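Local coordinates for protein 2,3-dihydroxybenzoate-AMP ligase (Bacillus subtilis, PDB 1MDB) that belongs to the ANL superfamily of AMP-binding enzymes, pairing a large AMP-binding region with a smaller C-terminal domain, at residues S462-F467 against A528-L533; P483-L488 against D504-V509; E443-H448 against R495-Y500. All coordinates share one frame; numbering follows the deposited sequence.

Contact 1 (S462-F467 against A528-L533); sequences SMPDQF and AISEKL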
ATOM      1  N   SER A 462      19.961 -12.652  -1.147  1.00 25.99           N
ATOM      2  CA  SER A 462      20.714 -13.888  -1.098  1.00 28.59           C
ATOM      3  C   SER A 462      20.912 -14.398  -2.523  1.00 28.67           C
ATOM      4  O   SER A 462      20.176 -14.020  -3.441  1.00 25.69           O
ATOM      5  CB  SER A 462      19.941 -14.937  -0.311  1.00 31.87           C
ATOM      6  OG  SER A 462      18.766 -15.292  -1.012  1.00 35.41           O
ATOM      7  N   MET A 463      21.929 -15.234  -2.697  1.00 28.80           N
ATOM      8  CA  MET A 463      22.211 -15.865  -3.984  1.00 29.59           C
ATOM      9  C   MET A 463      22.713 -17.259  -3.632  1.00 30.63           C
ATOM     10  O   MET A 463      23.349 -17.455  -2.592  1.00 28.62           O
ATOM     11  CB  MET A 463      23.273 -15.100  -4.783  1.00 29.57           C
ATOM     12  CG  MET A 463      24.705 -15.199  -4.251  1.00 30.57           C
ATOM     13  SD  MET A 463      25.871 -14.309  -5.324  1.00 29.90           S
ATOM     14  CE  MET A 463      27.458 -14.802  -4.623  1.00 30.46           C
ATOM     15  N   PRO A 464      22.422 -18.248  -4.486  1.00 30.80           N
ATOM     16  CA  PRO A 464      22.829 -19.646  -4.286  1.00 30.72           C
ATOM     17  C   PRO A 464      24.344 -19.889  -4.203  1.00 30.59           C
ATOM     18  O   PRO A 464      25.133 -19.207  -4.849  1.00 28.73           O
ATOM     19  CB  PRO A 464      22.212 -20.362  -5.496  1.00 32.32           C
ATOM     20  CG  PRO A 464      21.023 -19.490  -5.852  1.00 34.12           C
ATOM     21  CD  PRO A 464      21.600 -18.105  -5.701  1.00 31.89           C
ATOM     22  N   ASP A 465      24.735 -20.866  -3.393  1.00 32.46           N
ATOM     23  CA  ASP A 465      26.140 -21.248  -3.258  1.00 33.83           C
ATOM     24  C   ASP A 465      26.187 -22.713  -2.843  1.00 34.30           C
ATOM     25  O   ASP A 465      25.673 -23.090  -1.790  1.00 35.88           O
ATOM     26  CB  ASP A 465      26.861 -20.380  -2.226  1.00 33.08           C
ATOM     27  CG  ASP A 465      28.379 -20.485  -2.341  1.00 35.28           C
ATOM     28  OD1 ASP A 465      28.960 -21.460  -1.815  1.00 34.79           O
ATOM     29  OD2 ASP A 465      28.988 -19.593  -2.978  1.00 32.66           O
ATOM     30  N   GLN A 466      26.800 -23.539  -3.675  1.00 37.06           N
ATOM     31  CA  GLN A 466      26.878 -24.968  -3.402  1.00 39.65           C
ATOM     32  C   GLN A 466      27.675 -25.320  -2.144  1.00 39.61           C
ATOM     33  O   GLN A 466      27.489 -26.392  -1.573  1.00 40.10           O
ATOM     34  CB  GLN A 466      27.471 -25.697  -4.617  1.00 40.44           C
ATOM     35  CG  GLN A 466      28.958 -25.454  -4.829  1.00 44.61           C
ATOM     36  CD  GLN A 466      29.441 -25.892  -6.205  1.00 47.31           C
ATOM     37  OE1 GLN A 466      29.047 -25.319  -7.225  1.00 48.05           O
ATOM     38  NE2 GLN A 466      30.298 -26.910  -6.239  1.00 47.26           N
ATOM     39  N   PHE A 467      28.544 -24.417  -1.701  1.00 38.88           N
ATOM     40  CA  PHE A 467      29.360 -24.688  -0.521  1.00 38.34           C
ATOM     41  C   PHE A 467      28.851 -24.064   0.776  1.00 36.87           C
ATOM     42  O   PHE A 467      28.955 -24.669   1.846  1.00 35.26           O
ATOM     43  CB  PHE A 467      30.803 -24.242  -0.776  1.00 37.04           C
ATOM     44  CG  PHE A 467      31.439 -24.907  -1.963  1.00 38.65           C
ATOM     45  CD1 PHE A 467      31.777 -24.166  -3.095  1.00 39.77           C
ATOM     46  CD2 PHE A 467      31.686 -26.277  -1.960  1.00 38.16           C
ATOM     47  CE1 PHE A 467      32.348 -24.779  -4.208  1.00 38.93           C
ATOM     48  CE2 PHE A 467      32.257 -26.903  -3.065  1.00 39.16           C
ATOM     49  CZ  PHE A 467      32.589 -26.155  -4.194  1.00 40.22           C
ATOM     50  N   ALA A 528      17.084 -12.633 -10.633  1.00 30.29           N
ATOM     51  CA  ALA A 528      18.073 -12.052 -11.525  1.00 30.96           C
ATOM     52  C   ALA A 528      19.496 -12.482 -11.178  1.00 31.39           C
ATOM     53  O   ALA A 528      20.288 -12.756 -12.075  1.00 33.72           O
ATOM     54  CB  ALA A 528      17.960 -10.528 -11.513  1.00 29.95           C
ATOM     55  N   ILE A 529      19.841 -12.542  -9.892  1.00 31.58           N
ATOM     56  CA  ILE A 529      21.193 -12.970  -9.540  1.00 31.95           C
ATOM     57  C   ILE A 529      21.294 -14.481  -9.741  1.00 33.41           C
ATOM     58  O   ILE A 529      22.319 -14.998 -10.188  1.00 33.22           O
ATOM     59  CB  ILE A 529      21.581 -12.595  -8.065  1.00 30.25           C
ATOM     60  CG1 ILE A 529      23.024 -13.016  -7.780  1.00 29.37           C
ATOM     61  CG2 ILE A 529      20.663 -13.280  -7.067  1.00 29.71           C
ATOM     62  CD1 ILE A 529      24.061 -12.284  -8.600  1.00 31.26           C
ATOM     63  N   SER A 530      20.216 -15.187  -9.429  1.00 35.34           N
ATOM     64  CA  SER A 530      20.204 -16.635  -9.574  1.00 38.73           C
ATOM     65  C   SER A 530      20.385 -17.018 -11.041  1.00 41.64           C
ATOM     66  O   SER A 530      21.061 -18.000 -11.356  1.00 41.40           O
ATOM     67  CB  SER A 530      18.887 -17.200  -9.044  1.00 39.90           C
ATOM     68  OG  SER A 530      18.936 -18.612  -8.969  1.00 43.70           O
ATOM     69  N   GLU A 531      19.778 -16.233 -11.931  1.00 42.94           N
ATOM     70  CA  GLU A 531      19.862 -16.466 -13.372  1.00 44.54           C
ATOM     71  C   GLU A 531      21.270 -16.193 -13.890  1.00 43.87           C
ATOM     72  O   GLU A 531      21.776 -16.930 -14.729  1.00 41.26           O
ATOM     73  CB  GLU A 531      18.867 -15.571 -14.119  1.00 47.57           C
ATOM     74  CG  GLU A 531      17.404 -15.973 -13.961  1.00 52.03           C
ATOM     75  CD  GLU A 531      16.445 -14.842 -14.318  1.00 54.62           C
ATOM     76  OE1 GLU A 531      16.660 -14.178 -15.358  1.00 56.77           O
ATOM     77  OE2 GLU A 531      15.473 -14.620 -13.561  1.00 56.37           O
ATOM     78  N   LYS A 532      21.897 -15.126 -13.400  1.00 43.71           N
ATOM     79  CA  LYS A 532      23.249 -14.805 -13.834  1.00 45.32           C
ATOM     80  C   LYS A 532      24.185 -15.943 -13.449  1.00 45.82           C
ATOM     81  O   LYS A 532      25.000 -16.382 -14.259  1.00 46.93           O
ATOM     82  CB  LYS A 532      23.729 -13.498 -13.203  1.00 45.69           C
ATOM     83  CG  LYS A 532      23.021 -12.269 -13.729  1.00 45.64           C
ATOM     84  CD  LYS A 532      23.653 -10.997 -13.191  1.00 48.02           C
ATOM     85  CE  LYS A 532      22.977  -9.762 -13.775  1.00 50.34           C
ATOM     86  NZ  LYS A 532      23.507  -8.488 -13.197  1.00 52.77           N
ATOM     87  N   LEU A 533      24.059 -16.430 -12.220  1.00 46.17           N
ATOM     88  CA  LEU A 533      24.903 -17.525 -11.761  1.00 47.90           C
ATOM     89  C   LEU A 533      24.731 -18.752 -12.657  1.00 48.95           C
ATOM     90  O   LEU A 533      25.712 -19.389 -13.037  1.00 48.21           O
ATOM     91  CB  LEU A 533      24.579 -17.885 -10.308  1.00 46.53           C
ATOM     92  CG  LEU A 533      24.953 -16.847  -9.244  1.00 48.25           C
ATOM     93  CD1 LEU A 533      24.660 -17.414  -7.865  1.00 47.30           C
ATOM     94  CD2 LEU A 533      26.433 -16.483  -9.357  1.00 46.89           C
TER
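M463 and I529 form the tight, buried part of this contact, where an outer strand of a sheet meets the last helix of the chain. CB of M463 lies 3.7 Å from CG1 of I529, and the two side chains cross obliquely. CG of M463 sits between its own backbone N and carbonyl carbon (chi1 72°), and the chain beyond it is extended, so that SD also passes 4.0 Å from CG1 of I529. The other branch, CG2 of I529, reaches the backbone O of S462 at 3.7 Å. Both side chains continue onto R505 of strand 505-508.

One helical turn further on, the packing thins toward solvent. CD1 of L533 approaches O of P464 at 3.5 Å and CD of the same proline at 3.8 Å, while CG of P464 merely brushes OG of S530. Past the exposed proline the strand runs away from helix 528-533, and OD1 of D465 accepts from N of F467 in an Asx turn. The axes of strand 462-465 and helix 528-533 pass 7.8 Å apart at 28°, a helix laid at a shallow angle to this strand, as in layered alpha/beta packing; here it belongs to the C-terminal domain.

Contact 2 (P483-L488 against D504-V509); sequences PKAAEL and DRVEFV
F508 reaches from strand 505-508 into the start of helix 485-494, joining two elements of a beta-alpha-beta unit whose first strand is 469-478. The first shell gathers round the far end of the phenyl ring. CZ of F508 comes to 3.0 Å from the backbone O of P483, a short contact made obliquely to the ring, and CE2 lies 4.1 Å from CD of the same proline. L488 and F508 approach each other from opposite directions, CD1 of L488 4.0 Å from CZ of F508. The backbone N of A485 lies near the ring plane, at its edge. Beside the ring, CB of A485 meets CB of V506 at 3.7 Å, and CD1 of L488 stands 4.3 Å from CG1 of V506, so one leucine methyl spans both strand residues. The interface across these segments is thus apolar apart from the backbone atoms at the ring.

The second shell sets the positions of these groups. The F508 ring is directed at the helix by CG lying anti to its carbonyl carbon (chi1 -65°). K484 is the N-cap residue: P483 leads into the helix, and A485 and L488 lie on its first turn. Strand alternation sends V506 and F508 to this helix and R505 and E507 to the other side, where R505 packs on helix 522-534. Backbone hydrogen bonds to V474 and I476 fix the strand beside 469-478.

On that far side, E507 and R505 form a salt bridge within the strand, and OE1 of E507 has a further partner in K532. R505 grips side-on: NE at 2.7 Å and NH2 at 2.8 Å both bind OE2 of E507, which lies 2° out of the guanidinium plane.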
ATOM      1  N   PRO A 483      30.921   3.403  -8.570  1.00 51.80           N
ATOM      2  CA  PRO A 483      32.190   3.120  -7.900  1.00 50.00           C
ATOM      3  C   PRO A 483      32.512   1.647  -8.118  1.00 48.53           C
ATOM      4  O   PRO A 483      31.653   0.878  -8.544  1.00 48.93           O
ATOM      5  CB  PRO A 483      31.877   3.429  -6.443  1.00 50.04           C
ATOM      6  CG  PRO A 483      30.458   2.974  -6.324  1.00 50.89           C
ATOM      7  CD  PRO A 483      29.833   3.551  -7.586  1.00 51.22           C
ATOM      8  N   LYS A 484      33.743   1.250  -7.838  1.00 47.79           N
ATOM      9  CA  LYS A 484      34.124  -0.142  -8.009  1.00 46.28           C
ATOM     10  C   LYS A 484      33.569  -0.981  -6.860  1.00 44.02           C
ATOM     11  O   LYS A 484      33.356  -0.477  -5.755  1.00 43.51           O
ATOM     12  CB  LYS A 484      35.647  -0.267  -8.060  1.00 48.65           C
ATOM     13  CG  LYS A 484      36.276   0.318  -9.311  1.00 50.32           C
ATOM     14  CD  LYS A 484      35.874  -0.477 -10.547  1.00 52.37           C
ATOM     15  CE  LYS A 484      36.609   0.019 -11.791  1.00 54.68           C
ATOM     16  NZ  LYS A 484      36.332  -0.824 -12.987  1.00 52.57           N
ATOM     17  N   ALA A 485      33.340  -2.262  -7.131  1.00 41.18           N
ATOM     18  CA  ALA A 485      32.819  -3.181  -6.130  1.00 39.11           C
ATOM     19  C   ALA A 485      33.774  -3.318  -4.932  1.00 37.87           C
ATOM     20  O   ALA A 485      33.336  -3.371  -3.785  1.00 36.86           O
ATOM     21  CB  ALA A 485      32.566  -4.550  -6.770  1.00 37.68           C
ATOM     22  N   ALA A 486      35.074  -3.372  -5.205  1.00 37.36           N
ATOM     23  CA  ALA A 486      36.081  -3.497  -4.150  1.00 38.69           C
ATOM     24  C   ALA A 486      36.099  -2.240  -3.281  1.00 39.74           C
ATOM     25  O   ALA A 486      36.457  -2.290  -2.103  1.00 39.35           O
ATOM     26  CB  ALA A 486      37.462  -3.719  -4.761  1.00 36.72           C
ATOM     27  N   GLU A 487      35.710  -1.115  -3.876  1.00 39.73           N
ATOM     28  CA  GLU A 487      35.677   0.162  -3.175  1.00 40.01           C
ATOM     29  C   GLU A 487      34.562   0.151  -2.131  1.00 39.08           C
ATOM     30  O   GLU A 487      34.707   0.717  -1.050  1.00 38.97           O
ATOM     31  CB  GLU A 487      35.433   1.292  -4.177  1.00 43.13           C
ATOM     32  CG  GLU A 487      35.521   2.700  -3.609  1.00 47.78           C
ATOM     33  CD  GLU A 487      35.121   3.764  -4.630  1.00 50.84           C
ATOM     34  OE1 GLU A 487      35.445   3.594  -5.830  1.00 49.33           O
ATOM     35  OE2 GLU A 487      34.493   4.770  -4.230  1.00 51.92           O
ATOM     36  N   LEU A 488      33.451  -0.504  -2.452  1.00 37.20           N
ATOM     37  CA  LEU A 488      32.324  -0.553  -1.521  1.00 36.48           C
ATOM     38  C   LEU A 488      32.577  -1.502  -0.361  1.00 35.01           C
ATOM     39  O   LEU A 488      32.208  -1.209   0.777  1.00 33.96           O
ATOM     40  CB  LEU A 488      31.038  -0.949  -2.255  1.00 34.24           C
ATOM     41  CG  LEU A 488      30.511   0.119  -3.218  1.00 35.06           C
ATOM     42  CD1 LEU A 488      29.217  -0.354  -3.856  1.00 33.45           C
ATOM     43  CD2 LEU A 488      30.294   1.424  -2.453  1.00 35.00           C
ATOM     44  N   ASP A 504      29.044 -10.501  -0.685  1.00 31.53           N
ATOM     45  CA  ASP A 504      30.013 -11.338  -1.386  1.00 30.56           C
ATOM     46  C   ASP A 504      30.110 -10.842  -2.815  1.00 30.83           C
ATOM     47  O   ASP A 504      31.159 -10.918  -3.453  1.00 30.44           O
ATOM     48  CB  ASP A 504      29.557 -12.794  -1.411  1.00 31.38           C
ATOM     49  CG  ASP A 504      29.615 -13.439  -0.056  1.00 30.32           C
ATOM     50  OD1 ASP A 504      30.738 -13.603   0.456  1.00 29.74           O
ATOM     51  OD2 ASP A 504      28.545 -13.774   0.492  1.00 30.38           O
ATOM     52  N   ARG A 505      28.999 -10.320  -3.319  1.00 31.10           N
ATOM     53  CA  ARG A 505      28.965  -9.846  -4.692  1.00 30.37           C
ATOM     54  C   ARG A 505      28.216  -8.528  -4.859  1.00 29.00           C
ATOM     55  O   ARG A 505      27.227  -8.274  -4.173  1.00 29.29           O
ATOM     56  CB  ARG A 505      28.344 -10.928  -5.567  1.00 28.55           C
ATOM     57  CG  ARG A 505      28.173 -10.546  -7.017  1.00 31.22           C
ATOM     58  CD  ARG A 505      27.917 -11.780  -7.856  1.00 27.36           C
ATOM     59  NE  ARG A 505      27.625 -11.430  -9.237  1.00 30.77           N
ATOM     60  CZ  ARG A 505      27.726 -12.277 -10.257  1.00 31.09           C
ATOM     61  NH1 ARG A 505      28.122 -13.522 -10.048  1.00 31.24           N
ATOM     62  NH2 ARG A 505      27.416 -11.880 -11.484  1.00 30.51           N
ATOM     63  N   VAL A 506      28.692  -7.698  -5.780  1.00 29.02           N
ATOM     64  CA  VAL A 506      28.078  -6.400  -6.049  1.00 29.40           C
ATOM     65  C   VAL A 506      27.624  -6.258  -7.502  1.00 31.15           C
ATOM     66  O   VAL A 506      28.413  -6.466  -8.426  1.00 31.67           O
ATOM     67  CB  VAL A 506      29.060  -5.254  -5.740  1.00 29.94           C
ATOM     68  CG1 VAL A 506      28.443  -3.920  -6.132  1.00 27.51           C
ATOM     69  CG2 VAL A 506      29.422  -5.265  -4.254  1.00 26.29           C
ATOM     70  N   GLU A 507      26.355  -5.907  -7.698  1.00 29.08           N
ATOM     71  CA  GLU A 507      25.807  -5.722  -9.039  1.00 30.97           C
ATOM     72  C   GLU A 507      25.319  -4.289  -9.215  1.00 30.58           C
ATOM     73  O   GLU A 507      24.509  -3.805  -8.430  1.00 29.28           O
ATOM     74  CB  GLU A 507      24.635  -6.675  -9.287  1.00 30.54           C
ATOM     75  CG  GLU A 507      24.999  -8.134  -9.451  1.00 33.11           C
ATOM     76  CD  GLU A 507      25.831  -8.404 -10.686  1.00 35.48           C
ATOM     77  OE1 GLU A 507      25.610  -7.737 -11.712  1.00 38.56           O
ATOM     78  OE2 GLU A 507      26.694  -9.300 -10.637  1.00 38.43           O
ATOM     79  N   PHE A 508      25.820  -3.606 -10.236  1.00 30.41           N
ATOM     80  CA  PHE A 508      25.388  -2.242 -10.486  1.00 33.93           C
ATOM     81  C   PHE A 508      24.283  -2.225 -11.539  1.00 34.37           C
ATOM     82  O   PHE A 508      24.394  -2.868 -12.582  1.00 34.32           O
ATOM     83  CB  PHE A 508      26.567  -1.378 -10.927  1.00 34.78           C
ATOM     84  CG  PHE A 508      27.613  -1.221  -9.871  1.00 37.99           C
ATOM     85  CD1 PHE A 508      28.760  -2.006  -9.887  1.00 39.64           C
ATOM     86  CD2 PHE A 508      27.422  -0.327  -8.816  1.00 38.22           C
ATOM     87  CE1 PHE A 508      29.700  -1.910  -8.865  1.00 40.27           C
ATOM     88  CE2 PHE A 508      28.354  -0.222  -7.788  1.00 38.76           C
ATOM     89  CZ  PHE A 508      29.496  -1.016  -7.811  1.00 40.41           C
ATOM     90  N   VAL A 509      23.201  -1.512 -11.235  1.00 34.43           N
ATOM     91  CA  VAL A 509      22.063  -1.399 -12.141  1.00 31.73           C
ATOM     92  C   VAL A 509      21.564   0.035 -12.108  1.00 33.96           C
ATOM     93  O   VAL A 509      21.911   0.798 -11.203  1.00 33.89           O
ATOM     94  CB  VAL A 509      20.888  -2.321 -11.723  1.00 30.16           C
ATOM     95  CG1 VAL A 509      21.288  -3.790 -11.861  1.00 26.20           C
ATOM     96  CG2 VAL A 509      20.454  -1.993 -10.283  1.00 28.59           C
TER

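Contact 3 (E443-H448 against R495-Y500); sequences EEVENH and RGLAAY
A Schellman motif ends helix 485-494 at G496, and R495 before it and L497 after it both meet H448 on helix 442-449 of the C-terminal domain. The positive phi of G496 (82°) is the turn's signature, and L497 follows it. The imidazole of H448 meets the two residues differently. CG of L497 lies over one ring face, with CD2 of L497 4.1 Å from NE2 of H448. The guanidinium of R495, by contrast, comes to the ring edge, its plane standing 86° from that of the imidazole. Its terminal nitrogen is modelled too near the ring, which makes the detail of this approach doubtful; the arginine chain, bent at chi3, runs past the histidine in the opposite direction.

L497 is buried and packs against both V445 and H448, its CD1 facing CG2 of V445 at 4.4 Å. The same helix uses other residues to reach the larger AMP-binding region, E443 to K309 and S311, and N447 to E313. The extended side chain of E444 carries its carboxylate past the leucine to a salt bridge with K501, OE1 of E444 lying 4.4 Å from CD2 of L497.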
ATOM      1  N   GLU A 443      18.855  -5.040   5.334  1.00 30.36           N
ATOM      2  CA  GLU A 443      18.664  -3.603   5.538  1.00 32.00           C
ATOM      3  C   GLU A 443      19.772  -2.960   6.381  1.00 31.28           C
ATOM      4  O   GLU A 443      20.130  -1.797   6.172  1.00 31.09           O
ATOM      5  CB  GLU A 443      17.281  -3.366   6.159  1.00 30.02           C
ATOM      6  CG  GLU A 443      16.854  -1.908   6.303  1.00 34.07           C
ATOM      7  CD  GLU A 443      17.518  -1.201   7.477  1.00 35.99           C
ATOM      8  OE1 GLU A 443      17.818  -1.873   8.487  1.00 36.52           O
ATOM      9  OE2 GLU A 443      17.726   0.030   7.393  1.00 36.03           O
ATOM     10  N   GLU A 444      20.318  -3.712   7.329  1.00 31.46           N
ATOM     11  CA  GLU A 444      21.392  -3.192   8.166  1.00 30.14           C
ATOM     12  C   GLU A 444      22.571  -2.802   7.268  1.00 30.13           C
ATOM     13  O   GLU A 444      23.178  -1.740   7.440  1.00 31.12           O
ATOM     14  CB  GLU A 444      21.831  -4.252   9.187  1.00 33.13           C
ATOM     15  CG  GLU A 444      22.942  -3.787  10.124  1.00 33.50           C
ATOM     16  CD  GLU A 444      23.524  -4.908  10.977  1.00 34.86           C
ATOM     17  OE1 GLU A 444      24.555  -4.670  11.627  1.00 34.29           O
ATOM     18  OE2 GLU A 444      22.959  -6.020  11.009  1.00 34.84           O
ATOM     19  N   VAL A 445      22.876  -3.660   6.298  1.00 28.78           N
ATOM     20  CA  VAL A 445      23.976  -3.423   5.369  1.00 27.83           C
ATOM     21  C   VAL A 445      23.631  -2.339   4.347  1.00 28.81           C
ATOM     22  O   VAL A 445      24.479  -1.521   3.980  1.00 28.03           O
ATOM     23  CB  VAL A 445      24.342  -4.716   4.613  1.00 29.44           C
ATOM     24  CG1 VAL A 445      25.544  -4.475   3.729  1.00 30.55           C
ATOM     25  CG2 VAL A 445      24.631  -5.838   5.611  1.00 29.65           C
ATOM     26  N   GLU A 446      22.389  -2.332   3.880  1.00 27.78           N
ATOM     27  CA  GLU A 446      21.979  -1.324   2.914  1.00 28.12           C
ATOM     28  C   GLU A 446      22.128   0.082   3.529  1.00 28.96           C
ATOM     29  O   GLU A 446      22.614   1.004   2.867  1.00 29.20           O
ATOM     30  CB  GLU A 446      20.539  -1.590   2.476  1.00 27.83           C
ATOM     31  CG  GLU A 446      20.346  -2.965   1.809  1.00 27.21           C
ATOM     32  CD  GLU A 446      18.887  -3.366   1.712  1.00 28.88           C
ATOM     33  OE1 GLU A 446      18.591  -4.515   1.305  1.00 25.90           O
ATOM     34  OE2 GLU A 446      18.031  -2.521   2.043  1.00 30.61           O
ATOM     35  N   ASN A 447      21.746   0.229   4.798  1.00 30.02           N
ATOM     36  CA  ASN A 447      21.844   1.518   5.492  1.00 30.01           C
ATOM     37  C   ASN A 447      23.262   2.071   5.437  1.00 31.12           C
ATOM     38  O   ASN A 447      23.455   3.258   5.175  1.00 32.08           O
ATOM     39  CB  ASN A 447      21.401   1.393   6.950  1.00 29.80           C
ATOM     40  CG  ASN A 447      21.232   2.741   7.614  1.00 32.65           C
ATOM     41  OD1 ASN A 447      20.501   3.605   7.108  1.00 31.28           O
ATOM     42  ND2 ASN A 447      21.902   2.938   8.750  1.00 27.23           N
ATOM     43  N   HIS A 448      24.252   1.212   5.685  1.00 30.66           N
ATOM     44  CA  HIS A 448      25.660   1.607   5.619  1.00 29.28           C
ATOM     45  C   HIS A 448      25.983   2.096   4.206  1.00 28.63           C
ATOM     46  O   HIS A 448      26.520   3.186   4.019  1.00 27.35           O
ATOM     47  CB  HIS A 448      26.573   0.412   5.938  1.00 30.80           C
ATOM     48  CG  HIS A 448      26.720   0.128   7.399  1.00 32.87           C
ATOM     49  ND1 HIS A 448      27.620   0.799   8.199  1.00 34.09           N
ATOM     50  CD2 HIS A 448      26.065  -0.734   8.212  1.00 33.92           C
ATOM     51  CE1 HIS A 448      27.511   0.366   9.442  1.00 35.68           C
ATOM     52  NE2 HIS A 448      26.574  -0.566   9.478  1.00 34.92           N
ATOM     53  N   ARG A 495      34.432   0.690   8.125  1.00 36.75           N
ATOM     54  CA  ARG A 495      33.408   1.012   9.112  1.00 35.14           C
ATOM     55  C   ARG A 495      33.252  -0.026  10.217  1.00 34.54           C
ATOM     56  O   ARG A 495      32.451   0.162  11.128  1.00 33.10           O
ATOM     57  CB  ARG A 495      32.069   1.226   8.414  1.00 35.58           C
ATOM     58  CG  ARG A 495      32.063   2.454   7.527  1.00 38.64           C
ATOM     59  CD  ARG A 495      30.928   2.424   6.526  1.00 38.48           C
ATOM     60  NE  ARG A 495      30.138   3.646   6.597  1.00 41.08           N
ATOM     61  CZ  ARG A 495      29.134   3.832   7.442  1.00 39.61           C
ATOM     62  NH1 ARG A 495      28.793   2.872   8.282  1.00 42.12           N
ATOM     63  NH2 ARG A 495      28.489   4.981   7.463  1.00 38.19           N
ATOM     64  N   GLY A 496      34.007  -1.119  10.141  1.00 33.64           N
ATOM     65  CA  GLY A 496      33.919  -2.136  11.175  1.00 32.84           C
ATOM     66  C   GLY A 496      32.770  -3.119  11.056  1.00 33.06           C
ATOM     67  O   GLY A 496      32.461  -3.833  12.006  1.00 32.43           O
ATOM     68  N   LEU A 497      32.128  -3.151   9.893  1.00 32.41           N
ATOM     69  CA  LEU A 497      31.017  -4.073   9.651  1.00 32.53           C
ATOM     70  C   LEU A 497      31.558  -5.510   9.741  1.00 31.30           C
ATOM     71  O   LEU A 497      32.577  -5.824   9.135  1.00 30.48           O
ATOM     72  CB  LEU A 497      30.443  -3.817   8.246  1.00 32.55           C
ATOM     73  CG  LEU A 497      28.948  -3.974   7.926  1.00 33.59           C
ATOM     74  CD1 LEU A 497      28.778  -5.040   6.855  1.00 33.09           C
ATOM     75  CD2 LEU A 497      28.153  -4.307   9.169  1.00 29.04           C
ATOM     76  N   ALA A 498      30.887  -6.375  10.493  1.00 31.22           N
ATOM     77  CA  ALA A 498      31.336  -7.760  10.627  1.00 31.92           C
ATOM     78  C   ALA A 498      31.567  -8.371   9.241  1.00 32.64           C
ATOM     79  O   ALA A 498      30.768  -8.179   8.323  1.00 31.00           O
ATOM     80  CB  ALA A 498      30.308  -8.575  11.402  1.00 32.03           C
ATOM     81  N   ALA A 499      32.672  -9.097   9.102  1.00 33.12           N
ATOM     82  CA  ALA A 499      33.054  -9.723   7.835  1.00 34.80           C
ATOM     83  C   ALA A 499      31.960 -10.531   7.130  1.00 33.72           C
ATOM     84  O   ALA A 499      31.856 -10.493   5.909  1.00 35.90           O
ATOM     85  CB  ALA A 499      34.285 -10.603   8.048  1.00 34.63           C
ATOM     86  N   TYR A 500      31.145 -11.255   7.883  1.00 32.76           N
ATOM     87  CA  TYR A 500      30.106 -12.069   7.264  1.00 32.41           C
ATOM     88  C   TYR A 500      28.904 -11.290   6.715  1.00 33.16           C
ATOM     89  O   TYR A 500      28.058 -11.866   6.028  1.00 31.70           O
ATOM     90  CB  TYR A 500      29.628 -13.134   8.249  1.00 30.37           C
ATOM     91  CG  TYR A 500      28.777 -12.624   9.391  1.00 33.33           C
ATOM     92  CD1 TYR A 500      27.393 -12.519   9.262  1.00 32.72           C
ATOM     93  CD2 TYR A 500      29.351 -12.282  10.615  1.00 32.23           C
ATOM     94  CE1 TYR A 500      26.605 -12.090  10.325  1.00 33.88           C
ATOM     95  CE2 TYR A 500      28.571 -11.856  11.678  1.00 31.45           C
ATOM     96  CZ  TYR A 500      27.203 -11.764  11.527  1.00 33.24           C
ATOM     97  OH  TYR A 500      26.425 -11.354  12.585  1.00 38.87           O
TER

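In the fold
Followed from the N terminus, the chain opens contact 3 at helix 442-449, then contact 1 on strand 455-465, then contact 2 at the start of helix 485-494. Contact 3 closes first, in the loop at 495-500, contact 2 next at strand 505-508, and contact 1 last, on helix 522-534. Contact 2 is therefore nested within the loop of contact 1, while contact 3 crosses both. Contacts 1 and 2 work on the same three-stranded sheet and meet where K532 pairs with E507; contact 3 adds helix 442-449, touching contact 1 nowhere and joined to contact 2 only through adjoining sequence. Together they illustrate how interleaved closures knit a small alpha/beta domain.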